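Local coordinates for ribosome-inactivating protein (Lychnis chalcedonica, PDB 2G5X), which belongs to the plant ribosome-inactivating protein family and folds as one compact chain of helices around a mixed sheet, at residues 61-66 and 167-172; 124-129 and 160-165; 175-180 and 198-203. One frame throughout, in Å; residues are numbered along the deposited sequence.

Contact 1. Residues 61-66 and 167-172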
loop_
_atom_site.group_PDB
_atom_site.type_symbol
_atom_site.label_atom_id
_atom_site.label_comp_id
_atom_site.label_asym_id
_atom_site.label_seq_id
_atom_site.Cartn_x
_atom_site.Cartn_y
_atom_site.Cartn_z
ATOM N N LEU A 61 -6.776 5.051 -1.461
ATOM C CA LEU A 61 -6.049 4.576 -0.286
ATOM C C LEU A 61 -5.285 5.720 0.370
ATOM O O LEU A 61 -4.805 6.622 -0.315
ATOM C CB LEU A 61 -5.038 3.497 -0.685
ATOM C CG LEU A 61 -5.524 2.268 -1.452
ATOM C CD1 LEU A 61 -4.326 1.399 -1.834
ATOM C CD2 LEU A 61 -6.497 1.485 -0.595
ATOM N N ALA A 62 -5.152 5.670 1.694
ATOM C CA ALA A 62 -4.419 6.702 2.426
ATOM C C ALA A 62 -3.261 6.078 3.201
ATOM O O ALA A 62 -3.473 5.214 4.052
ATOM C CB ALA A 62 -5.351 7.440 3.383
ATOM N N PHE A 63 -2.037 6.512 2.900
ATOM C CA PHE A 63 -0.846 5.996 3.577
ATOM C C PHE A 63 -0.159 7.061 4.423
ATOM O O PHE A 63 0.031 8.190 3.965
ATOM C CB PHE A 63 0.198 5.493 2.568
ATOM C CG PHE A 63 -0.237 4.309 1.757
ATOM C CD1 PHE A 63 -0.883 4.484 0.537
ATOM C CD2 PHE A 63 0.027 3.015 2.197
ATOM C CE1 PHE A 63 -1.258 3.386 -0.238
ATOM C CE2 PHE A 63 -0.344 1.911 1.435
ATOM C CZ PHE A 63 -0.987 2.096 0.213
ATOM N N ARG A 64 0.220 6.700 5.649
ATOM C CA ARG A 64 0.945 7.626 6.517
ATOM C C ARG A 64 2.275 7.850 5.791
ATOM O O ARG A 64 2.955 6.893 5.425
ATOM C CB ARG A 64 1.167 7.002 7.902
ATOM C CG ARG A 64 2.078 7.811 8.830
ATOM C CD ARG A 64 1.925 7.382 10.297
ATOM N NE ARG A 64 0.635 7.802 10.843
ATOM C CZ ARG A 64 -0.345 6.976 11.199
ATOM N NH1 ARG A 64 -0.195 5.662 11.083
ATOM N NH2 ARG A 64 -1.489 7.468 11.655
ATOM N N ALA A 65 2.634 9.113 5.579
ATOM C CA ALA A 65 3.843 9.477 4.837
ATOM C C ALA A 65 5.204 9.144 5.445
ATOM O O ALA A 65 6.185 8.966 4.719
ATOM C CB ALA A 65 3.788 10.962 4.490
ATOM N N SER A 66 5.274 9.052 6.766
ATOM C CA SER A 66 6.541 8.760 7.425
ATOM C C SER A 66 7.016 7.322 7.275
ATOM O O SER A 66 8.223 7.060 7.292
ATOM C CB SER A 66 6.442 9.090 8.917
ATOM O OG SER A 66 5.452 8.295 9.544
ATOM N N MET A 167 0.999 -5.208 -3.124
ATOM C CA MET A 167 1.173 -4.673 -4.469
ATOM C C MET A 167 1.492 -3.187 -4.588
ATOM O O MET A 167 2.047 -2.754 -5.599
ATOM C CB MET A 167 -0.067 -5.004 -5.309
ATOM C CG MET A 167 -0.298 -6.506 -5.479
ATOM S SD MET A 167 -1.791 -6.924 -6.409
ATOM C CE MET A 167 -1.271 -6.557 -8.078
ATOM N N VAL A 168 1.159 -2.410 -3.562
ATOM C CA VAL A 168 1.418 -0.973 -3.592
ATOM C C VAL A 168 2.549 -0.549 -2.652
ATOM O O VAL A 168 3.579 -0.050 -3.107
ATOM C CB VAL A 168 0.130 -0.168 -3.248
ATOM C CG1 VAL A 168 0.395 1.330 -3.361
ATOM C CG2 VAL A 168 -1.003 -0.569 -4.189
ATOM N N ALA A 169 2.374 -0.766 -1.351
ATOM C CA ALA A 169 3.385 -0.360 -0.374
ATOM C C ALA A 169 4.690 -1.158 -0.392
ATOM O O ALA A 169 5.771 -0.580 -0.496
ATOM C CB ALA A 169 2.783 -0.379 1.032
ATOM N N GLU A 170 4.603 -2.481 -0.286
ATOM C CA GLU A 170 5.814 -3.297 -0.279
ATOM C C GLU A 170 6.560 -3.209 -1.608
ATOM O O GLU A 170 7.795 -3.187 -1.635
ATOM C CB GLU A 170 5.470 -4.753 0.050
ATOM C CG GLU A 170 4.755 -4.924 1.392
ATOM C CD GLU A 170 5.653 -4.697 2.605
ATOM O OE1 GLU A 170 6.705 -4.034 2.482
ATOM O OE2 GLU A 170 5.289 -5.176 3.700
ATOM N N ALA A 171 5.814 -3.153 -2.707
ATOM C CA ALA A 171 6.425 -3.045 -4.031
ATOM C C ALA A 171 7.125 -1.690 -4.162
ATOM O O ALA A 171 8.163 -1.576 -4.814
ATOM C CB ALA A 171 5.362 -3.197 -5.121
ATOM N N ALA A 172 6.554 -0.658 -3.550
ATOM C CA ALA A 172 7.171 0.667 -3.603
ATOM C C ALA A 172 8.504 0.642 -2.853
ATOM O O ALA A 172 9.503 1.212 -3.302
ATOM C CB ALA A 172 6.238 1.705 -2.983
#

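Contact 2. Residues 124-129 and 160-165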
loop_
_atom_site.group_PDB
_atom_site.type_symbol
_atom_site.label_atom_id
_atom_site.label_comp_id
_atom_site.label_asym_id
_atom_site.label_seq_id
_atom_site.Cartn_x
_atom_site.Cartn_y
_atom_site.Cartn_z
ATOM N N ASN A 124 -5.753 -12.116 10.619
ATOM C CA ASN A 124 -6.768 -12.798 11.418
ATOM C C ASN A 124 -8.160 -12.620 10.808
ATOM O O ASN A 124 -8.947 -13.565 10.752
ATOM C CB ASN A 124 -6.769 -12.283 12.863
ATOM C CG ASN A 124 -5.561 -12.760 13.658
ATOM O OD1 ASN A 124 -5.076 -13.873 13.462
ATOM N ND2 ASN A 124 -5.086 -11.924 14.576
ATOM N N LYS A 125 -8.459 -11.410 10.342
ATOM C CA LYS A 125 -9.760 -11.130 9.735
ATOM C C LYS A 125 -9.909 -11.767 8.356
ATOM O O LYS A 125 -10.976 -12.282 8.014
ATOM C CB LYS A 125 -9.983 -9.616 9.617
ATOM C CG LYS A 125 -10.808 -9.004 10.744
ATOM C CD LYS A 125 -10.204 -9.285 12.100
ATOM C CE LYS A 125 -11.062 -8.699 13.209
ATOM N NZ LYS A 125 -10.488 -9.002 14.543
ATOM N N ALA A 126 -8.842 -11.721 7.563
ATOM C CA ALA A 126 -8.861 -12.283 6.217
ATOM C C ALA A 126 -8.849 -13.806 6.236
ATOM O O ALA A 126 -9.329 -14.453 5.302
ATOM C CB ALA A 126 -7.664 -11.769 5.426
ATOM N N GLY A 127 -8.297 -14.374 7.302
ATOM C CA GLY A 127 -8.226 -15.820 7.412
ATOM C C GLY A 127 -7.137 -16.424 6.538
ATOM O O GLY A 127 -7.199 -17.606 6.195
ATOM N N VAL A 128 -6.144 -15.616 6.177
ATOM C CA VAL A 128 -5.034 -16.075 5.341
ATOM C C VAL A 128 -3.764 -15.285 5.670
ATOM O O VAL A 128 -3.828 -14.108 6.031
ATOM C CB VAL A 128 -5.367 -15.929 3.829
ATOM C CG1 VAL A 128 -5.463 -14.466 3.447
ATOM C CG2 VAL A 128 -4.318 -16.640 2.988
ATOM N N SER A 129 -2.613 -15.937 5.544
ATOM C CA SER A 129 -1.330 -15.310 5.849
ATOM C C SER A 129 -0.745 -14.475 4.713
ATOM O O SER A 129 -1.128 -14.627 3.550
ATOM C CB SER A 129 -0.312 -16.382 6.230
ATOM O OG SER A 129 -0.054 -17.232 5.123
ATOM N N PHE A 160 -8.794 -7.162 0.921
ATOM C CA PHE A 160 -8.535 -6.061 0.001
ATOM C C PHE A 160 -7.320 -5.260 0.476
ATOM O O PHE A 160 -6.455 -4.890 -0.317
ATOM C CB PHE A 160 -9.765 -5.143 -0.079
ATOM C CG PHE A 160 -9.505 -3.839 -0.783
ATOM C CD1 PHE A 160 -9.206 -3.812 -2.138
ATOM C CD2 PHE A 160 -9.537 -2.638 -0.080
ATOM C CE1 PHE A 160 -8.939 -2.607 -2.789
ATOM C CE2 PHE A 160 -9.270 -1.425 -0.723
ATOM C CZ PHE A 160 -8.971 -1.412 -2.078
ATOM N N ALA A 161 -7.259 -4.999 1.777
ATOM C CA ALA A 161 -6.152 -4.239 2.354
ATOM C C ALA A 161 -4.802 -4.950 2.223
ATOM O O ALA A 161 -3.804 -4.335 1.859
ATOM C CB ALA A 161 -6.438 -3.942 3.824
ATOM N N LEU A 162 -4.770 -6.245 2.522
ATOM C CA LEU A 162 -3.526 -7.003 2.436
ATOM C C LEU A 162 -2.981 -7.081 1.015
ATOM O O LEU A 162 -1.776 -6.958 0.803
ATOM C CB LEU A 162 -3.727 -8.412 2.999
ATOM C CG LEU A 162 -3.784 -8.505 4.524
ATOM C CD1 LEU A 162 -4.231 -9.897 4.939
ATOM C CD2 LEU A 162 -2.414 -8.180 5.108
ATOM N N ILE A 163 -3.863 -7.281 0.039
ATOM C CA ILE A 163 -3.422 -7.354 -1.347
ATOM C C ILE A 163 -2.873 -5.992 -1.768
ATOM O O ILE A 163 -1.840 -5.906 -2.439
ATOM C CB ILE A 163 -4.576 -7.763 -2.290
ATOM C CG1 ILE A 163 -5.051 -9.181 -1.950
ATOM C CG2 ILE A 163 -4.103 -7.710 -3.738
ATOM C CD1 ILE A 163 -6.306 -9.613 -2.715
ATOM N N SER A 164 -3.561 -4.928 -1.358
ATOM C CA SER A 164 -3.134 -3.571 -1.686
ATOM C C SER A 164 -1.782 -3.248 -1.046
ATOM O O SER A 164 -0.928 -2.620 -1.669
ATOM C CB SER A 164 -4.182 -2.558 -1.218
ATOM O OG SER A 164 -5.383 -2.681 -1.965
ATOM N N ILE A 165 -1.588 -3.671 0.200
ATOM C CA ILE A 165 -0.328 -3.415 0.890
ATOM C C ILE A 165 0.838 -4.076 0.149
ATOM O O ILE A 165 1.875 -3.453 -0.083
ATOM C CB ILE A 165 -0.394 -3.923 2.352
ATOM C CG1 ILE A 165 -1.352 -3.032 3.153
ATOM C CG2 ILE A 165 0.994 -3.926 2.980
ATOM C CD1 ILE A 165 -1.705 -3.579 4.525
#

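Contact 3. Residues 175-180 and 198-203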
loop_
_atom_site.group_PDB
_atom_site.type_symbol
_atom_site.label_atom_id
_atom_site.label_comp_id
_atom_site.label_asym_id
_atom_site.label_seq_id
_atom_site.Cartn_x
_atom_site.Cartn_y
_atom_site.Cartn_z
ATOM N N LYS A 175 12.407 -2.850 -4.896
ATOM C CA LYS A 175 12.445 -3.033 -6.346
ATOM C C LYS A 175 12.305 -4.523 -6.683
ATOM O O LYS A 175 11.716 -4.888 -7.703
ATOM C CB LYS A 175 13.765 -2.507 -6.928
ATOM C CG LYS A 175 13.943 -0.990 -6.853
ATOM C CD LYS A 175 12.961 -0.268 -7.760
ATOM C CE LYS A 175 13.200 -0.623 -9.226
ATOM N NZ LYS A 175 12.205 0.030 -10.131
ATOM N N TYR A 176 12.852 -5.376 -5.824
ATOM C CA TYR A 176 12.783 -6.823 -6.024
ATOM C C TYR A 176 11.331 -7.303 -6.041
ATOM O O TYR A 176 10.965 -8.170 -6.831
ATOM C CB TYR A 176 13.539 -7.546 -4.901
ATOM C CG TYR A 176 13.669 -9.046 -5.096
ATOM C CD1 TYR A 176 14.732 -9.586 -5.818
ATOM C CD2 TYR A 176 12.722 -9.922 -4.565
ATOM C CE1 TYR A 176 14.855 -10.967 -6.005
ATOM C CE2 TYR A 176 12.832 -11.302 -4.749
ATOM C CZ TYR A 176 13.901 -11.817 -5.468
ATOM O OH TYR A 176 14.019 -13.179 -5.648
ATOM N N ILE A 177 10.507 -6.736 -5.165
ATOM C CA ILE A 177 9.104 -7.123 -5.082
ATOM C C ILE A 177 8.316 -6.557 -6.260
ATOM O O ILE A 177 7.427 -7.214 -6.790
ATOM C CB ILE A 177 8.499 -6.682 -3.733
ATOM C CG1 ILE A 177 9.234 -7.417 -2.604
ATOM C CG2 ILE A 177 7.006 -6.981 -3.694
ATOM C CD1 ILE A 177 8.764 -7.076 -1.206
ATOM N N GLU A 178 8.654 -5.342 -6.681
ATOM C CA GLU A 178 7.995 -4.750 -7.836
ATOM C C GLU A 178 8.241 -5.706 -9.003
ATOM O O GLU A 178 7.326 -6.037 -9.757
ATOM C CB GLU A 178 8.602 -3.377 -8.165
ATOM C CG GLU A 178 8.233 -2.872 -9.556
ATOM C CD GLU A 178 8.919 -1.566 -9.929
ATOM O OE1 GLU A 178 9.806 -1.104 -9.183
ATOM O OE2 GLU A 178 8.571 -1.004 -10.985
ATOM N N ASP A 179 9.486 -6.164 -9.130
ATOM C CA ASP A 179 9.858 -7.070 -10.210
ATOM C C ASP A 179 9.070 -8.378 -10.157
ATOM O O ASP A 179 8.694 -8.923 -11.195
ATOM C CB ASP A 179 11.360 -7.363 -10.161
ATOM C CG ASP A 179 12.167 -6.378 -10.980
ATOM O OD1 ASP A 179 13.414 -6.486 -10.991
ATOM O OD2 ASP A 179 11.554 -5.489 -11.603
ATOM N N GLN A 180 8.813 -8.883 -8.956
ATOM C CA GLN A 180 8.044 -10.116 -8.829
ATOM C C GLN A 180 6.609 -9.899 -9.321
ATOM O O GLN A 180 6.040 -10.759 -9.992
ATOM C CB GLN A 180 8.040 -10.601 -7.376
ATOM C CG GLN A 180 9.405 -11.069 -6.881
ATOM C CD GLN A 180 9.911 -12.290 -7.633
ATOM O OE1 GLN A 180 11.035 -12.304 -8.141
ATOM N NE2 GLN A 180 9.083 -13.323 -7.704
ATOM N N LEU A 198 10.152 -12.189 4.955
ATOM C CA LEU A 198 11.249 -11.821 5.852
ATOM C C LEU A 198 11.995 -10.608 5.291
ATOM O O LEU A 198 12.456 -9.743 6.040
ATOM C CB LEU A 198 12.215 -12.996 6.022
ATOM C CG LEU A 198 13.359 -12.799 7.022
ATOM C CD1 LEU A 198 12.794 -12.492 8.405
ATOM C CD2 LEU A 198 14.215 -14.059 7.065
ATOM N N LEU A 199 12.119 -10.556 3.967
ATOM C CA LEU A 199 12.782 -9.433 3.315
ATOM C C LEU A 199 12.024 -8.152 3.663
ATOM O O LEU A 199 12.624 -7.145 4.049
ATOM C CB LEU A 199 12.788 -9.637 1.796
ATOM C CG LEU A 199 13.262 -8.464 0.937
ATOM C CD1 LEU A 199 14.709 -8.097 1.277
ATOM C CD2 LEU A 199 13.142 -8.848 -0.528
ATOM N N GLU A 200 10.703 -8.202 3.515
ATOM C CA GLU A 200 9.844 -7.061 3.820
ATOM C C GLU A 200 10.022 -6.608 5.266
ATOM O O GLU A 200 10.067 -5.412 5.549
ATOM C CB GLU A 200 8.374 -7.421 3.576
ATOM C CG GLU A 200 8.000 -7.552 2.104
ATOM C CD GLU A 200 6.593 -8.091 1.889
ATOM O OE1 GLU A 200 6.130 -8.096 0.730
ATOM O OE2 GLU A 200 5.952 -8.513 2.873
ATOM N N ASN A 201 10.115 -7.563 6.184
ATOM C CA ASN A 201 10.284 -7.227 7.594
ATOM C C ASN A 201 11.576 -6.462 7.870
ATOM O O ASN A 201 11.656 -5.706 8.840
ATOM C CB ASN A 201 10.264 -8.491 8.457
ATOM C CG ASN A 201 8.906 -9.163 8.479
ATOM O OD1 ASN A 201 7.897 -8.568 8.103
ATOM N ND2 ASN A 201 8.870 -10.406 8.942
ATOM N N ASN A 202 12.578 -6.653 7.011
ATOM C CA ASN A 202 13.877 -6.002 7.177
ATOM C C ASN A 202 14.054 -4.675 6.431
ATOM O O ASN A 202 15.184 -4.251 6.182
ATOM C CB ASN A 202 15.001 -6.959 6.755
ATOM C CG ASN A 202 15.313 -8.004 7.814
ATOM O OD1 ASN A 202 14.685 -9.065 7.875
ATOM N ND2 ASN A 202 16.288 -7.701 8.662
ATOM N N TRP A 203 12.954 -4.013 6.087
ATOM C CA TRP A 203 13.045 -2.742 5.369
ATOM C C TRP A 203 13.899 -1.716 6.118
ATOM O O TRP A 203 14.758 -1.062 5.525
ATOM C CB TRP A 203 11.640 -2.172 5.115
ATOM C CG TRP A 203 11.632 -0.860 4.373
ATOM C CD1 TRP A 203 12.406 -0.517 3.299
ATOM C CD2 TRP A 203 10.782 0.266 4.629
ATOM N NE1 TRP A 203 12.090 0.751 2.870
ATOM C CE2 TRP A 203 11.095 1.253 3.667
ATOM C CE3 TRP A 203 9.783 0.534 5.576
ATOM C CZ2 TRP A 203 10.445 2.491 3.626
ATOM C CZ3 TRP A 203 9.135 1.767 5.534
ATOM C CH2 TRP A 203 9.471 2.729 4.564
#

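Contact 1. Residues 61-66 and 167-172
The meeting of the central sheet with the long helix 154-173, in the heart of the ribosome-inactivating protein fold, is carried here by Phe63 of strand 58-64 against Val168 and Ala169. The nearest CA atoms, those of Phe63 and Ala169, are 8.6 Å apart, a span bridged by one aromatic side chain. Phe63 sends its ring across with CG anti to the carbonyl carbon (chi1 -65°), and the far end of the ring does the touching. Its CZ lies 3.9 Å from CG1 of Val168, and CE1 is only slightly farther from the same methyl. At the other meta carbon, CE2 lies 3.9 Å from CB of Ala169, so two consecutive helix residues share the end of the ring. Both methyls approach obliquely. Val168 places CG1 toward the strand by setting it anti to the backbone N (chi1 -177°), while its second methyl, CG2, lies 4.5 Å from CD1 of Leu61. The helix makes a wider pi-type turn at 167-170, so the two touching residues sit where its backbone departs from the regular alpha-helical course.

Phe24 of helix 10-25, together with Val48 and Leu70 of the adjoining strands, packs around the same ring, and Val168 also rests on Phe16 and Leu20. The neighbouring Glu170 is turned elsewhere, toward Arg173 and Tyr119. The three main participants are buried, and the surface hidden between the segments amounts to 126 Å². With only carbon atoms meeting here, this contact probably rests on dispersion and the exclusion of water, an attraction that depends on the fit of ring and methyls and imposes no directional bond.

Contact 2. Residues 124-129 and 160-165
The CA atoms of Ala126 and Leu162 lie 8.4 Å apart, where the C-terminal end of helix 119-126 lies beside helix 154-173. The contact is a helix end set against the flank of a long helix in the helical part of the ribosome-inactivating protein fold. Gly127 breaks the first helix with a positive phi of 76°, after which Val128 takes an extended conformation; the chain therefore turns at the glycine and still keeps its next residue beside Leu162.

Leu162 supplies the side chain that crosses. With CG anti to the carbonyl carbon (chi1 -76°) and the chain continuing extended, its CD1 methyl arrives 3.9 Å from CB of Ala126. The same methyl lies 4.4 Å from O of Val128, a looser approach to the backbone beyond the helix end. The side chain of Val128 starts out toward the leucine but stays 5.0 Å from the other segment at its nearest. One leucine branch thus accounts for nearly all the touching. Leu122 and Leu133 also pack on Leu162, while Ala126 touches Ala158 and Lys159 one turn earlier on the long helix, which carries the packing beyond the two segments. Just 73 Å² is buried between them.

Around the long helix from this seam, Phe160 and Ser164 pack on Leu140 of helix 137-145. There the hydroxyl of Ser164 turns back on its own helix: OG donates to Phe160 O at 3.0 Å, while Ser164 N binds that oxygen at 3.1 Å from the opposite face of the carbonyl plane.

Contact 3. Residues 175-180 and 198-203
Ile177 and Glu200 form the tight half of this helix-to-helix contact, and Tyr176 with Leu199 its looser, more outward half. The side chains of Ile177 and Glu200 cross at about a right angle. CD1 of Ile177 presses on the acid chain, 3.4 Å from CG and equally near OE1 of Glu200, so the methyl sits against the side of the extended chain that CG and OE1 share, with CD farther back at 3.9 Å. Ile177 reaches there because CG1 is anti to the carbonyl carbon (chi1 -63°) and the chain runs on extended, while Glu200, extended beyond CG, carries its carboxylate toward the other helix. An apolar methyl against one carboxylate oxygen offers that oxygen no bond; the other, OE2 of Glu200, forms a salt bridge with Arg130.

The other pair touches more lightly. CD2 of Tyr176 is 4.2 Å from CD2 of Leu199, an oblique meeting of ring and methyl. Leu199 is buried and packs on Phe174 and Phe221 as well, whereas Tyr176 is partly exposed and also leans on Glu225. Not part of the interface, Lys175 NZ and Glu178 OE1 form a salt bridge of 2.8 Å within their own turn, and Arg21 joins the same oxygen.

Helix 175-184 is thereby set between two neighbours: helix 193-201, whose Ile196 extends the contact along Ile177, and helix 10-25, met by Lys175 and Glu178. At the end of helix 193-201 the chain passes into helix 203-210, where Trp203 makes a cation-pi interaction with Arg173 at the close of helix 154-173.

In the fold
Helix 154-173 ties the contacts together: 167-172 in contact 1 and 160-165 in contact 2 are successive parts of it, and helix 175-184 of contact 3 follows directly. Contact 2 is nested within the chain span closed by contact 1, and contact 3 comes after both. Contact 1 lies near the middle of the molecule, its centre about 15 Å from that of contact 2 and 13 Å from that of contact 3. It touches both, through Leu61 on Ser164 and Ala171 on Ile177, whereas contacts 2 and 3, 17 Å apart between centres, do not meet. The long helix thus links the sheet to both groups of helices.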